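Local atomic coordinates of cellulosomal-scaffolding protein A (Clostridium thermocellum, PDB entry 4B9F), a protein that probably binds crystalline cellulose through this family 3a carbohydrate-binding module, part of the scaffolding subunit on which the cellulosome is assembled. Residues 38-43 with 142-147; 68-73 with 94-99. All blocks are in the same frame, centred on the assembly; numbering follows the deposited sequence. Where two conformers were deposited one is given.

Contact 1 of 2, residues 38-43 with 142-147; sequences TLRYYY and TAYLNG
Thr38, Leu39 and Arg40 pair antiparallel with Tyr144, Ala143 and Thr142, the two strand axes coming within 4.7 Å. Thr38 and Tyr144 exchange two backbone bonds, Arg40 N gives a third to Thr142 O, and the return bond from Thr142 N to Arg40 O is weak. Thr38, Arg40, Thr142 and Tyr144 share one face of the sheet. There the Arg40 chain, extended from CG to NE, carries its guanidinium flat over the Tyr144 ring, planes 22° apart. Arg40 CZ stands 3.9 Å from the centroid of the Tyr144 ring, a cation-pi contact as well as a stack. Although NH1 of Arg40 comes close to OH of Tyr144, the angle is too poor for a hydrogen bond. Thr142 OG1, held between its backbone N and carbonyl carbon (chi1 55°), lies 3.3 Å from Arg40 CB and hydrogen-bonds to Tyr42 OH at 2.8 Å. A water joins Thr38 OG1 to Gly147 N and, weakly, to Tyr144 O, linking strand 37-43 to the turn that leads into strand 148-151. On the other face Leu39 CD2 rests on Ala143 CB at 3.7 Å, the apolar side of this beta-sandwich sheet. Leu39 continues inward to Phe22 and Val24 of strand 20-26 in the second sheet. Within its own sheet strand 37-43 has strand 88-96 as its other neighbour, and strand 142-145 is followed outward by strand 148-151.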
# COMPACT_ATOMS: atom_id res chain seq x y z
N THR A 38 -3.29 5.76 -6.55
CA THR A 38 -3.28 4.34 -6.26
C THR A 38 -1.87 3.89 -5.88
O THR A 38 -0.88 4.48 -6.33
CB THR A 38 -3.79 3.49 -7.43
OG1 THR A 38 -3.03 3.79 -8.60
CG2 THR A 38 -5.27 3.76 -7.69
N LEU A 39 -1.80 2.86 -5.03
CA LEU A 39 -0.54 2.31 -4.55
C LEU A 39 -0.55 0.82 -4.84
O LEU A 39 -1.59 0.16 -4.70
CB LEU A 39 -0.42 2.52 -3.03
CG LEU A 39 -0.62 3.96 -2.56
CD1 LEU A 39 -0.68 4.02 -1.02
CD2 LEU A 39 0.48 4.86 -3.06
N ARG A 40 0.61 0.26 -5.22
CA ARG A 40 0.67 -1.16 -5.52
C ARG A 40 1.69 -1.87 -4.66
O ARG A 40 2.82 -1.40 -4.49
CB ARG A 40 1.01 -1.40 -7.00
CG ARG A 40 0.01 -0.84 -7.95
CD ARG A 40 0.33 -1.19 -9.39
NE ARG A 40 -0.60 -0.50 -10.27
CZ ARG A 40 -0.53 -0.50 -11.60
NH1 ARG A 40 0.42 -1.18 -12.22
NH2 ARG A 40 -1.43 0.18 -12.30
N TYR A 41 1.26 -3.01 -4.11
CA TYR A 41 2.10 -3.92 -3.35
C TYR A 41 2.13 -5.27 -4.09
O TYR A 41 1.10 -5.94 -4.18
CB TYR A 41 1.55 -4.09 -1.92
CG TYR A 41 2.40 -5.04 -1.10
CD1 TYR A 41 3.53 -4.58 -0.44
CD2 TYR A 41 2.09 -6.40 -1.02
CE1 TYR A 41 4.33 -5.44 0.29
CE2 TYR A 41 2.89 -7.26 -0.28
CZ TYR A 41 4.01 -6.78 0.37
OH TYR A 41 4.83 -7.60 1.09
N TYR A 42 3.30 -5.63 -4.62
CA TYR A 42 3.43 -6.81 -5.47
C TYR A 42 3.90 -8.02 -4.69
O TYR A 42 4.81 -7.94 -3.87
CB TYR A 42 4.45 -6.54 -6.57
CG TYR A 42 4.21 -5.30 -7.40
CD1 TYR A 42 3.39 -5.34 -8.52
CD2 TYR A 42 4.87 -4.11 -7.10
CE1 TYR A 42 3.20 -4.21 -9.31
CE2 TYR A 42 4.69 -2.97 -7.89
CZ TYR A 42 3.86 -3.04 -8.99
OH TYR A 42 3.70 -1.92 -9.78
N TYR A 43 3.31 -9.17 -4.99
CA TYR A 43 3.64 -10.39 -4.26
C TYR A 43 3.23 -11.62 -5.05
O TYR A 43 2.64 -11.51 -6.13
CB TYR A 43 2.95 -10.37 -2.88
CG TYR A 43 1.43 -10.43 -2.93
CD1 TYR A 43 0.67 -9.30 -3.26
CD2 TYR A 43 0.75 -11.61 -2.65
CE1 TYR A 43 -0.72 -9.35 -3.31
CE2 TYR A 43 -0.63 -11.68 -2.70
CZ TYR A 43 -1.37 -10.54 -3.03
OH TYR A 43 -2.74 -10.59 -3.07
N THR A 142 4.91 0.87 -5.86
CA THR A 142 4.69 1.93 -6.83
C THR A 142 3.45 2.76 -6.50
O THR A 142 2.57 2.32 -5.74
CB THR A 142 4.55 1.36 -8.25
OG1 THR A 142 3.51 0.38 -8.26
CG2 THR A 142 5.86 0.72 -8.69
N ALA A 143 3.39 3.96 -7.08
CA ALA A 143 2.25 4.85 -6.92
C ALA A 143 1.92 5.47 -8.25
O ALA A 143 2.82 5.80 -9.04
CB ALA A 143 2.55 5.93 -5.89
N TYR A 144 0.61 5.62 -8.50
CA TYR A 144 0.09 6.19 -9.73
C TYR A 144 -0.91 7.28 -9.39
O TYR A 144 -1.67 7.15 -8.43
CB TYR A 144 -0.60 5.11 -10.58
CG TYR A 144 0.33 4.02 -11.04
CD1 TYR A 144 0.75 3.03 -10.17
CD2 TYR A 144 0.80 3.98 -12.36
CE1 TYR A 144 1.62 2.04 -10.57
CE2 TYR A 144 1.66 2.99 -12.78
CZ TYR A 144 2.07 2.02 -11.88
OH TYR A 144 2.94 1.04 -12.29
N LEU A 145 -0.90 8.36 -10.17
CA LEU A 145 -1.87 9.43 -9.99
C LEU A 145 -2.65 9.52 -11.30
O LEU A 145 -2.07 9.82 -12.35
CB LEU A 145 -1.18 10.75 -9.67
CG LEU A 145 -2.06 11.91 -9.21
CD1 LEU A 145 -2.81 11.54 -7.93
CD2 LEU A 145 -1.23 13.17 -9.00
N ASN A 146 -3.95 9.25 -11.23
CA ASN A 146 -4.78 9.16 -12.43
C ASN A 146 -4.18 8.19 -13.45
O ASN A 146 -4.23 8.44 -14.66
CB ASN A 146 -5.00 10.55 -13.04
CG ASN A 146 -6.27 10.64 -13.85
OD1 ASN A 146 -7.17 9.81 -13.71
ND2 ASN A 146 -6.37 11.66 -14.70
N GLY A 147 -3.60 7.10 -12.95
CA GLY A 147 -3.04 6.07 -13.81
C GLY A 147 -1.64 6.36 -14.32
O GLY A 147 -1.07 5.54 -15.06
O HOH W 1 -4.04 6.03 -10.15

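Contact 2 of 2, residues 68-73 with 94-99; sequences NGITSN and ISFTGG
The Phe96 ring receives the CD1 methyl of Ile70 obliquely, 4.2 Å from Phe96 CD2, while Val74, Leu37 and Ile109 also touch the Phe96 side chain. This is an edge of the beta sandwich where the chain crosses between its sheets: strand 67-69 belongs to one, strand 88-96 to the other, and residues 71-73 form a short 3-10 turn leading into strand 74-85. Asn73 N bonds back to Ile70 O at 2.8 Å, closing that turn. Ile70 also packs on Ala58, Ile60 and Val107, so together with Phe96 it spans the two layers at this edge of the apolar interior.

Farther out the contact becomes polar. Thr97 N donates to Asn73 O at 2.9 Å. The same oxygen takes a CA-H...O approach from Phe96 CA at 3.3 Å, so two successive residues of 94-99 meet one carbonyl. The side chains of Asn73 and Thr97 cross at about a right angle. Thr97 OG1 sits between its own backbone N and carbonyl carbon (chi1 61°), which sets it 3.2 Å from Asn73 CB, while the CG2 methyl of Thr97 lies 3.6 Å from Asn73 O. Thr97 also touches Lys75, and the backbone bond of Ser95 with Lys75 carries on the pairing of strands 88-96 and 74-85. The amide end of Asn73 reaches Gly98, next after Thr97, through a water: Asn73 ND2 donates to it at 2.9 Å, and the water in turn donates to Gly98 O at 2.7 Å.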
# COMPACT_ATOMS: atom_id res chain seq x y z
N ASN A 68 -6.69 13.88 10.50
CA ASN A 68 -7.96 13.54 9.89
C ASN A 68 -8.02 12.05 9.60
O ASN A 68 -7.39 11.57 8.66
CB ASN A 68 -8.14 14.33 8.61
CG ASN A 68 -9.47 14.12 7.97
OD1 ASN A 68 -10.42 13.68 8.63
ND2 ASN A 68 -9.57 14.44 6.69
N GLY A 69 -8.76 11.31 10.42
CA GLY A 69 -8.89 9.87 10.26
C GLY A 69 -9.69 9.54 9.01
O GLY A 69 -10.78 10.09 8.81
N ILE A 70 -9.15 8.66 8.17
CA ILE A 70 -9.78 8.31 6.90
C ILE A 70 -9.81 6.80 6.66
O ILE A 70 -9.88 6.35 5.52
CB ILE A 70 -9.10 9.02 5.70
CG1 ILE A 70 -7.64 8.58 5.55
CG2 ILE A 70 -9.20 10.53 5.82
CD1 ILE A 70 -7.18 8.55 4.11
N THR A 71 -9.76 6.03 7.73
CA THR A 71 -9.63 4.58 7.62
C THR A 71 -10.62 3.92 6.66
O THR A 71 -10.24 3.10 5.82
CB THR A 71 -9.72 3.91 9.00
OG1 THR A 71 -8.72 4.49 9.84
CG2 THR A 71 -9.47 2.42 8.90
N SER A 72 -11.89 4.31 6.78
CA SER A 72 -12.94 3.72 5.97
C SER A 72 -13.02 4.26 4.54
O SER A 72 -13.90 3.87 3.77
CB SER A 72 -14.30 3.86 6.68
OG SER A 72 -14.26 3.20 7.93
N ASN A 73 -12.08 5.14 4.19
CA ASN A 73 -11.98 5.65 2.82
C ASN A 73 -10.94 4.89 2.00
O ASN A 73 -10.77 5.16 0.80
CB ASN A 73 -11.62 7.13 2.80
CG ASN A 73 -12.67 8.00 3.43
OD1 ASN A 73 -13.80 7.57 3.66
ND2 ASN A 73 -12.30 9.25 3.70
N ILE A 94 -4.14 -0.28 -3.58
CA ILE A 94 -4.81 0.54 -2.59
C ILE A 94 -5.28 1.81 -3.29
O ILE A 94 -4.52 2.43 -4.04
CB ILE A 94 -3.88 0.86 -1.39
CG1 ILE A 94 -3.57 -0.42 -0.61
CG2 ILE A 94 -4.53 1.91 -0.48
CD1 ILE A 94 -2.55 -0.25 0.50
N SER A 95 -6.53 2.18 -3.03
CA SER A 95 -7.11 3.40 -3.56
C SER A 95 -7.92 4.11 -2.48
O SER A 95 -8.05 3.61 -1.35
CB SER A 95 -7.98 3.10 -4.79
OG SER A 95 -9.02 2.20 -4.46
N PHE A 96 -8.46 5.28 -2.82
CA PHE A 96 -9.11 6.15 -1.84
C PHE A 96 -10.42 6.66 -2.40
O PHE A 96 -10.50 7.02 -3.59
CB PHE A 96 -8.21 7.34 -1.49
CG PHE A 96 -6.85 6.94 -1.02
CD1 PHE A 96 -5.83 6.67 -1.93
CD2 PHE A 96 -6.59 6.80 0.33
CE1 PHE A 96 -4.58 6.26 -1.50
CE2 PHE A 96 -5.33 6.40 0.78
CZ PHE A 96 -4.33 6.13 -0.15
N THR A 97 -11.44 6.71 -1.56
CA THR A 97 -12.75 7.17 -1.98
C THR A 97 -12.80 8.68 -2.15
O THR A 97 -13.68 9.21 -2.83
CB THR A 97 -13.85 6.74 -1.00
OG1 THR A 97 -13.59 7.31 0.29
CG2 THR A 97 -13.90 5.22 -0.89
N GLY A 98 -11.86 9.38 -1.54
CA GLY A 98 -11.83 10.83 -1.60
C GLY A 98 -10.71 11.35 -0.73
O GLY A 98 -9.92 10.58 -0.19
N GLY A 99 -10.66 12.67 -0.58
CA GLY A 99 -9.63 13.30 0.23
C GLY A 99 -8.61 14.06 -0.60
O GLY A 99 -8.47 13.85 -1.81
O HOH W 2 -9.95 10.45 2.55

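In the fold
Both contacts reach the same five-stranded sheet, where strands 37-43 and 88-96 are neighbours, and they touch there: Leu39 O lies 2.8 Å from Ile94 N, probably a hydrogen bond, and Thr38 packs on Ser95. The centre of contact 1 is about 8 Å from the chain centre, that of contact 2 about 12 Å; both are partly buried, and contact 2 includes the exposed Thr97. In contact 1 regular strand pairing separates an apolar inner face from a face of arginine, threonines and tyrosines. In contact 2 Ile70 on Phe96 bridges the two layers, while one backbone bond and a water bridge close the end of the 74-85/88-96 pairing.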